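Local coordinates for penicillin binding protein 2X (Streptococcus thermophilus, PDB 5U47) that probably cross-links septal peptidoglycan as a transpeptidase and, as in related proteins, is probably inactivated by beta-lactams through acylation, at residues W282-G294 with R385-S397. The protein carries 1 engineered substitution. Numbering follows the deposited sequence.
Sequences WVNRLYEAQYEPG and RFGMVGESSGIVS
The backbones of Glu288 and Ser392 come closest, their CA atoms 5.0 Å apart, where Ser392 N gives a nearly straight hydrogen bond to Tyr287 O (2.9 Å). This is loop-to-loop packing in the penicillin-binding transpeptidase fold: 282-294 belongs to the loop between strand 258-264 and helix 297-308 and leads directly to a probable SxxK active-site motif at the start of that helix, while 385-397 is loop and turn up to a short, weakly bonded strand at 395-396. An Asx turn, with Leu286 N on Asn284 OD1, shapes the bend that presents Tyr287.

Tyrosine suits position 287 by offering a broad flat face to Met388 while its hydroxyl reaches a water. Its CG sits between the backbone N and carbonyl carbon (chi1 57°), which folds the ring back so that Asn284 CB lies against one face, offset toward the rim, and Met388 against the other. Met388 CB stands over the ring centre in a CH-pi contact at 3.7 Å, and CG presses on CE2 from the same side; the pliable thioether chain, bent at chi2, leaves SD oblique to the ring. Phe386 adds apolar cover, its CE1 against Tyr287 CB and the edge of its ring at CZ meeting Leu286 CD2 (4.0 Å); helix 416-427 touches both Leu286 and Phe386.

Farther along, the contact turns polar. A short hydroxyl side chain fits at Ser392, since OG donates in the carbonyl plane to a lone pair of Glu288 O, at an unusually short distance whose exact value is doubtful. The extended Gln290 chain passes Ser392 CB and brings OE1 to Gly394 N at 2.8 Å, the donor 46° out of the amide plane; a water that accepts from Ser393 N also donates to OE1. At the opposite end, a second water joins the ring hydroxyl to the other loop, 2.7 Å from Tyr287 OH and donating to Val389 O.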
loop_
_atom_site.group_PDB
_atom_site.type_symbol
_atom_site.label_atom_id
_atom_site.label_comp_id
_atom_site.label_asym_id
_atom_site.label_seq_id
_atom_site.Cartn_x
_atom_site.Cartn_y
_atom_site.Cartn_z
ATOM N N TRP A 282 -5.250 -10.385 -10.927
ATOM C CA TRP A 282 -5.770 -9.991 -9.626
ATOM C C TRP A 282 -4.707 -9.803 -8.542
ATOM O O TRP A 282 -5.024 -9.353 -7.453
ATOM C CB TRP A 282 -6.783 -11.042 -9.153
ATOM C CG TRP A 282 -8.038 -11.064 -9.981
ATOM C CD1 TRP A 282 -8.252 -11.752 -11.127
ATOM C CD2 TRP A 282 -9.242 -10.336 -9.713
ATOM N NE1 TRP A 282 -9.523 -11.494 -11.605
ATOM C CE2 TRP A 282 -10.150 -10.632 -10.750
ATOM C CE3 TRP A 282 -9.633 -9.452 -8.704
ATOM C CZ2 TRP A 282 -11.437 -10.089 -10.798
ATOM C CZ3 TRP A 282 -10.914 -8.910 -8.754
ATOM C CH2 TRP A 282 -11.801 -9.236 -9.796
ATOM N N VAL A 283 -3.451 -10.128 -8.834
ATOM C CA VAL A 283 -2.385 -10.061 -7.824
ATOM C C VAL A 283 -1.961 -8.618 -7.598
ATOM O O VAL A 283 -1.778 -7.874 -8.557
ATOM C CB VAL A 283 -1.187 -10.937 -8.248
ATOM C CG1 VAL A 283 -0.070 -10.869 -7.234
ATOM C CG2 VAL A 283 -1.630 -12.405 -8.405
ATOM N N ASN A 284 -1.854 -8.209 -6.330
ATOM C CA ASN A 284 -1.439 -6.842 -6.009
ATOM C C ASN A 284 0.070 -6.741 -6.188
ATOM O O ASN A 284 0.838 -7.449 -5.521
ATOM C CB ASN A 284 -1.881 -6.447 -4.601
ATOM C CG ASN A 284 -1.661 -4.975 -4.316
ATOM O OD1 ASN A 284 -0.513 -4.514 -4.246
ATOM N ND2 ASN A 284 -2.752 -4.226 -4.151
ATOM N N ARG A 285 0.499 -5.862 -7.088
ATOM C CA ARG A 285 1.919 -5.741 -7.374
ATOM C C ARG A 285 2.730 -4.970 -6.364
ATOM O O ARG A 285 3.943 -5.006 -6.442
ATOM C CB ARG A 285 2.169 -5.109 -8.728
ATOM C CG ARG A 285 1.362 -5.716 -9.838
ATOM C CD ARG A 285 2.233 -5.978 -11.051
ATOM N NE ARG A 285 2.827 -7.295 -10.904
ATOM C CZ ARG A 285 2.198 -8.433 -11.180
ATOM N NH1 ARG A 285 0.941 -8.430 -11.610
ATOM N NH2 ARG A 285 2.830 -9.581 -11.016
ATOM N N LEU A 286 2.078 -4.248 -5.449
ATOM C CA LEU A 286 2.821 -3.525 -4.439
ATOM C C LEU A 286 3.290 -4.453 -3.316
ATOM O O LEU A 286 4.429 -4.349 -2.866
ATOM C CB LEU A 286 1.984 -2.384 -3.851
ATOM C CG LEU A 286 2.649 -1.534 -2.764
ATOM C CD1 LEU A 286 3.963 -0.906 -3.241
ATOM C CD2 LEU A 286 1.696 -0.476 -2.284
ATOM N N TYR A 287 2.423 -5.351 -2.859
ATOM C CA TYR A 287 2.781 -6.171 -1.695
ATOM C C TYR A 287 2.476 -7.668 -1.720
ATOM O O TYR A 287 2.822 -8.365 -0.757
ATOM C CB TYR A 287 2.143 -5.548 -0.422
ATOM C CG TYR A 287 0.664 -5.398 -0.522
ATOM C CD1 TYR A 287 -0.185 -6.452 -0.222
ATOM C CD2 TYR A 287 0.102 -4.205 -0.955
ATOM C CE1 TYR A 287 -1.566 -6.320 -0.326
ATOM C CE2 TYR A 287 -1.261 -4.065 -1.068
ATOM C CZ TYR A 287 -2.092 -5.134 -0.741
ATOM O OH TYR A 287 -3.445 -5.003 -0.881
ATOM N N GLU A 288 1.842 -8.169 -2.779
ATOM C CA GLU A 288 1.523 -9.598 -2.866
ATOM C C GLU A 288 2.453 -10.338 -3.794
ATOM O O GLU A 288 2.984 -11.391 -3.437
ATOM C CB GLU A 288 0.080 -9.819 -3.321
ATOM C CG GLU A 288 -0.948 -9.369 -2.315
ATOM C CD GLU A 288 -2.361 -9.684 -2.741
ATOM O OE1 GLU A 288 -2.578 -9.899 -3.957
ATOM O OE2 GLU A 288 -3.247 -9.705 -1.852
ATOM N N ALA A 289 2.637 -9.798 -4.997
ATOM C CA ALA A 289 3.497 -10.438 -5.998
ATOM C C ALA A 289 4.940 -10.631 -5.494
ATOM O O ALA A 289 5.520 -9.710 -4.939
ATOM C CB ALA A 289 3.530 -9.600 -7.277
ATOM N N GLN A 290 5.478 -11.838 -5.657
ATOM C CA GLN A 290 6.876 -12.136 -5.318
ATOM C C GLN A 290 7.620 -12.332 -6.625
ATOM O O GLN A 290 7.134 -13.032 -7.498
ATOM C CB GLN A 290 7.006 -13.403 -4.479
ATOM C CG GLN A 290 6.433 -13.232 -3.088
ATOM C CD GLN A 290 6.635 -14.436 -2.206
ATOM O OE1 GLN A 290 6.622 -14.319 -0.985
ATOM N NE2 GLN A 290 6.816 -15.604 -2.811
ATOM N N TYR A 291 8.794 -11.738 -6.760
ATOM C CA TYR A 291 9.534 -11.872 -8.009
ATOM C C TYR A 291 11.033 -11.707 -7.785
ATOM O O TYR A 291 11.469 -11.181 -6.758
ATOM C CB TYR A 291 8.999 -10.820 -9.014
ATOM C CG TYR A 291 9.180 -9.356 -8.566
ATOM C CD1 TYR A 291 8.261 -8.728 -7.707
ATOM C CD2 TYR A 291 10.257 -8.614 -9.011
ATOM C CE1 TYR A 291 8.441 -7.418 -7.301
ATOM C CE2 TYR A 291 10.440 -7.284 -8.630
ATOM C CZ TYR A 291 9.540 -6.691 -7.769
ATOM O OH TYR A 291 9.745 -5.384 -7.389
ATOM N N GLU A 292 11.819 -12.165 -8.739
ATOM C CA GLU A 292 13.258 -11.973 -8.688
ATOM C C GLU A 292 13.450 -10.564 -9.248
ATOM O O GLU A 292 13.092 -10.318 -10.392
ATOM C CB GLU A 292 13.991 -13.061 -9.484
ATOM C CG GLU A 292 13.713 -14.461 -8.921
ATOM C CD GLU A 292 14.560 -15.575 -9.536
ATOM O OE1 GLU A 292 15.692 -15.342 -9.995
ATOM O OE2 GLU A 292 14.081 -16.711 -9.537
ATOM N N PRO A 293 14.011 -9.642 -8.449
ATOM C CA PRO A 293 14.074 -8.243 -8.892
ATOM C C PRO A 293 15.102 -7.899 -9.931
ATOM O O PRO A 293 14.952 -6.855 -10.579
ATOM C CB PRO A 293 14.409 -7.485 -7.608
ATOM C CG PRO A 293 15.256 -8.455 -6.870
ATOM C CD PRO A 293 14.672 -9.819 -7.147
ATOM N N GLY A 294 16.138 -8.733 -10.096
ATOM C CA GLY A 294 17.165 -8.425 -11.076
ATOM C C GLY A 294 18.087 -7.303 -10.598
ATOM O O GLY A 294 18.173 -7.006 -9.395
ATOM N N ARG A 385 5.040 -5.451 6.922
ATOM C CA ARG A 385 3.919 -5.319 7.865
ATOM C C ARG A 385 3.492 -3.848 7.908
ATOM O O ARG A 385 3.162 -3.319 8.960
ATOM C CB ARG A 385 4.297 -5.825 9.248
ATOM C CG ARG A 385 4.975 -7.176 9.201
ATOM C CD ARG A 385 5.069 -7.779 10.571
ATOM N NE ARG A 385 5.771 -9.063 10.542
ATOM C CZ ARG A 385 7.026 -9.287 10.928
ATOM N NH1 ARG A 385 7.790 -8.322 11.439
ATOM N NH2 ARG A 385 7.510 -10.518 10.841
ATOM N N PHE A 386 3.451 -3.221 6.728
ATOM C CA PHE A 386 3.174 -1.805 6.631
ATOM C C PHE A 386 1.707 -1.400 6.778
ATOM O O PHE A 386 1.426 -0.207 6.841
ATOM C CB PHE A 386 3.851 -1.154 5.402
ATOM C CG PHE A 386 3.171 -1.364 4.085
ATOM C CD1 PHE A 386 2.627 -2.582 3.713
ATOM C CD2 PHE A 386 3.212 -0.334 3.122
ATOM C CE1 PHE A 386 2.082 -2.752 2.461
ATOM C CE2 PHE A 386 2.650 -0.499 1.876
ATOM C CZ PHE A 386 2.076 -1.716 1.552
ATOM N N GLY A 387 0.806 -2.374 6.848
ATOM C CA GLY A 387 -0.590 -2.108 7.099
ATOM C C GLY A 387 -1.572 -2.868 6.251
ATOM O O GLY A 387 -2.739 -2.924 6.590
ATOM N N MET A 388 -1.118 -3.444 5.150
ATOM C CA MET A 388 -2.028 -4.166 4.279
ATOM C C MET A 388 -2.146 -5.620 4.690
ATOM O O MET A 388 -1.187 -6.197 5.219
ATOM C CB MET A 388 -1.538 -4.136 2.834
ATOM C CG MET A 388 -1.550 -2.780 2.185
ATOM S SD MET A 388 -3.209 -2.116 1.895
ATOM C CE MET A 388 -2.809 -0.664 0.924
ATOM N N VAL A 389 -3.319 -6.214 4.481
ATOM C CA VAL A 389 -3.484 -7.644 4.747
ATOM C C VAL A 389 -3.150 -8.391 3.458
ATOM O O VAL A 389 -3.341 -7.864 2.358
ATOM C CB VAL A 389 -4.891 -8.005 5.262
ATOM C CG1 VAL A 389 -5.178 -7.250 6.558
ATOM C CG2 VAL A 389 -5.951 -7.726 4.214
ATOM N N GLY A 390 -2.653 -9.618 3.610
ATOM C CA GLY A 390 -2.222 -10.473 2.480
ATOM C C GLY A 390 -0.858 -10.137 1.884
ATOM O O GLY A 390 -0.604 -10.381 0.704
ATOM N N GLU A 391 0.023 -9.543 2.676
ATOM C CA GLU A 391 1.355 -9.216 2.177
ATOM C C GLU A 391 2.212 -10.488 2.124
ATOM O O GLU A 391 2.143 -11.305 3.030
ATOM C CB GLU A 391 2.022 -8.191 3.095
ATOM C CG GLU A 391 3.396 -7.744 2.630
ATOM C CD GLU A 391 4.112 -6.834 3.612
ATOM O OE1 GLU A 391 3.684 -6.754 4.806
ATOM O OE2 GLU A 391 5.133 -6.229 3.190
ATOM N N SER A 392 3.026 -10.631 1.076
ATOM C CA SER A 392 3.940 -11.778 0.940
ATOM C C SER A 392 5.260 -11.440 1.625
ATOM O O SER A 392 5.576 -10.248 1.833
ATOM C CB SER A 392 4.172 -12.108 -0.531
ATOM O OG SER A 392 2.958 -12.464 -1.149
ATOM N N SER A 393 6.034 -12.473 1.957
ATOM C CA SER A 393 7.311 -12.294 2.659
ATOM C C SER A 393 8.565 -12.371 1.803
ATOM O O SER A 393 9.642 -12.003 2.262
ATOM C CB SER A 393 7.408 -13.318 3.785
ATOM O OG SER A 393 6.377 -13.087 4.712
ATOM N N GLY A 394 8.438 -12.825 0.560
ATOM C CA GLY A 394 9.594 -13.018 -0.274
ATOM C C GLY A 394 10.265 -14.328 0.143
ATOM O O GLY A 394 9.790 -15.040 1.046
ATOM N N ILE A 395 11.352 -14.660 -0.531
ATOM C CA ILE A 395 12.088 -15.925 -0.269
ATOM C C ILE A 395 13.570 -15.653 -0.386
ATOM O O ILE A 395 14.033 -15.205 -1.433
ATOM C CB ILE A 395 11.704 -17.037 -1.275
ATOM C CG1 ILE A 395 10.188 -17.272 -1.282
ATOM C CG2 ILE A 395 12.434 -18.353 -0.953
ATOM C CD1 ILE A 395 9.706 -18.226 -2.370
ATOM N N VAL A 396 14.317 -15.918 0.684
ATOM C CA VAL A 396 15.763 -15.734 0.680
ATOM C C VAL A 396 16.411 -17.095 0.918
ATOM O O VAL A 396 16.070 -17.789 1.853
ATOM C CB VAL A 396 16.207 -14.722 1.731
ATOM C CG1 VAL A 396 17.725 -14.586 1.728
ATOM C CG2 VAL A 396 15.533 -13.380 1.472
ATOM N N SER A 397 17.331 -17.467 0.039
ATOM C CA SER A 397 17.976 -18.763 0.102
ATOM C C SER A 397 19.307 -18.684 0.805
ATOM O O SER A 397 19.996 -17.669 0.737
ATOM C CB SER A 397 18.208 -19.292 -1.313
ATOM O OG SER A 397 18.949 -20.484 -1.282
HETATM O O HOH W 1 -4.855 -5.822 1.274
HETATM O O HOH W 2 5.298 -15.020 1.282
#